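Local atomic coordinates of death on curing protein (Enterobacteria phage P1, PDB entry 3DD7), a protein that acts as the toxin of the phage P1 Phd-Doc toxin-antitoxin pair, probably by shutting down translation, and is inhibited when its partner Phd completes its Fic-type fold. Residues 81-84 and 85-89. The protein carries 2 engineered substitutions. Residues are numbered along the deposited sequence; the frame is centred on the assembly and turned at random.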
loop_
_atom_site.group_PDB
_atom_site.type_symbol
_atom_site.label_atom_id
_atom_site.label_comp_id
_atom_site.label_asym_id
_atom_site.label_seq_id
_atom_site.Cartn_x
_atom_site.Cartn_y
_atom_site.Cartn_z
ATOM N N LEU A 81 -1.206 4.258 2.272
ATOM C CA LEU A 81 -1.191 5.454 3.112
ATOM C C LEU A 81 -0.850 6.694 2.276
ATOM O O LEU A 81 -1.365 7.794 2.524
ATOM C CB LEU A 81 -0.279 5.257 4.329
ATOM C CG LEU A 81 -1.022 4.700 5.560
ATOM C CD1 LEU A 81 -1.853 3.413 5.363
ATOM C CD2 LEU A 81 -0.116 4.579 6.802
ATOM N N LEU A 82 -0.027 6.489 1.250
ATOM C CA LEU A 82 0.222 7.537 0.256
ATOM C C LEU A 82 -1.086 7.932 -0.423
ATOM O O LEU A 82 -1.376 9.126 -0.614
ATOM C CB LEU A 82 1.247 7.069 -0.782
ATOM C CG LEU A 82 1.592 8.076 -1.889
ATOM C CD1 LEU A 82 2.117 9.400 -1.339
ATOM C CD2 LEU A 82 2.564 7.454 -2.919
ATOM N N PHE A 83 -1.868 6.920 -0.789
ATOM C CA PHE A 83 -3.176 7.127 -1.357
ATOM C C PHE A 83 -4.039 7.997 -0.428
ATOM O O PHE A 83 -4.603 9.007 -0.866
ATOM C CB PHE A 83 -3.871 5.801 -1.672
ATOM C CG PHE A 83 -5.301 5.985 -2.043
ATOM C CD1 PHE A 83 -5.651 6.336 -3.353
ATOM C CD2 PHE A 83 -6.297 5.887 -1.078
ATOM C CE1 PHE A 83 -6.951 6.548 -3.688
ATOM C CE2 PHE A 83 -7.624 6.125 -1.416
ATOM C CZ PHE A 83 -7.948 6.450 -2.731
ATOM N N LEU A 84 -4.133 7.620 0.847
ATOM C CA LEU A 84 -4.920 8.421 1.802
ATOM C C LEU A 84 -4.406 9.863 1.892
ATOM O O LEU A 84 -5.193 10.800 1.828
ATOM C CB LEU A 84 -4.969 7.770 3.184
ATOM C CG LEU A 84 -5.776 6.483 3.347
ATOM C CD1 LEU A 84 -5.533 5.958 4.771
ATOM C CD2 LEU A 84 -7.290 6.615 3.012
ATOM N N ARG A 85 -3.090 10.028 2.042
ATOM C CA ARG A 85 -2.470 11.349 2.121
ATOM C C ARG A 85 -2.757 12.245 0.895
ATOM O O ARG A 85 -3.059 13.448 1.039
ATOM C CB ARG A 85 -0.966 11.221 2.386
ATOM C CG ARG A 85 -0.272 12.560 2.661
ATOM C CD ARG A 85 1.208 12.355 2.802
ATOM N NE ARG A 85 1.853 12.295 1.490
ATOM C CZ ARG A 85 3.168 12.191 1.284
ATOM N NH1 ARG A 85 4.021 12.113 2.296
ATOM N NH2 ARG A 85 3.627 12.167 0.046
ATOM N N ARG A 86 -2.679 11.680 -0.305
ATOM C CA ARG A 86 -2.952 12.461 -1.513
ATOM C C ARG A 86 -4.396 12.923 -1.571
ATOM O O ARG A 86 -4.714 13.949 -2.189
ATOM C CB ARG A 86 -2.723 11.632 -2.751
ATOM C CG ARG A 86 -1.365 11.105 -2.889
ATOM C CD ARG A 86 -1.133 10.974 -4.344
ATOM N NE ARG A 86 0.281 11.075 -4.582
ATOM C CZ ARG A 86 0.880 10.576 -5.638
ATOM N NH1 ARG A 86 0.164 9.960 -6.563
ATOM N NH2 ARG A 86 2.192 10.704 -5.750
ATOM N N ASN A 87 -5.274 12.133 -0.963
ATOM C CA ASN A 87 -6.695 12.457 -0.966
ATOM C C ASN A 87 -7.144 13.246 0.260
ATOM O O ASN A 87 -8.329 13.325 0.566
ATOM C CB ASN A 87 -7.519 11.199 -1.210
ATOM C CG ASN A 87 -7.408 10.728 -2.647
ATOM O OD1 ASN A 87 -8.028 11.305 -3.543
ATOM N ND2 ASN A 87 -6.566 9.711 -2.890
ATOM N N GLY A 88 -6.166 13.832 0.947
ATOM C CA GLY A 88 -6.429 14.783 2.028
ATOM C C GLY A 88 -6.660 14.153 3.388
ATOM O O GLY A 88 -7.094 14.828 4.313
ATOM N N VAL A 89 -6.368 12.859 3.521
ATOM C CA VAL A 89 -6.431 12.213 4.835
ATOM C C VAL A 89 -5.049 12.228 5.486
ATOM O O VAL A 89 -4.099 11.648 4.945
ATOM C CB VAL A 89 -6.964 10.759 4.750
ATOM C CG1 VAL A 89 -6.914 10.068 6.135
ATOM C CG2 VAL A 89 -8.369 10.722 4.150
#
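F83 O at the C-terminal end of helix 72-86 is gripped twice by N87. N87 ND2 donates to F83 O at 2.9 Å, and N87 N reaches the same oxygen at 3.2 Å from the opposite face of the carbonyl plane. N87 ND2 also sits over one face of the F83 ring, 3.3 Å from F83 CE1 and offset toward the rim, with ring and amide planes 48° apart. With CG anti to its carbonyl carbon (chi1 -72°), N87 folds its amide back over the last turn, and a hydrogen bond from R2 N to N87 OD1 holds the other end of that group. The helix ends in a Schellman motif: V89 N donates to L84 O at 2.9 Å from above the carbonyl plane, G88 N donates to R85 O, and G88 takes the positive phi (86°) of the C-prime position. Its hydrophobic contact joins V89 CB to L84 CB at 3.9 Å. On another side, L82 CD1 lies 3.4 Å from R85 NH2, and L82 CD2 lies more loosely over one face of the R86 guanidinium, toward its rim. R85 bends at chi3 and hydrogen-bonds a polar side chain of the bound Phd peptide through NH1 and its backbone through NH2, whereas R86 NH2 forms a salt bridge with E8 of helix 6-20. F83 and L84 pack on helix 51-65, where F83 meets Y58; L81, L84 and V89 touch Y122 of helix 111-122.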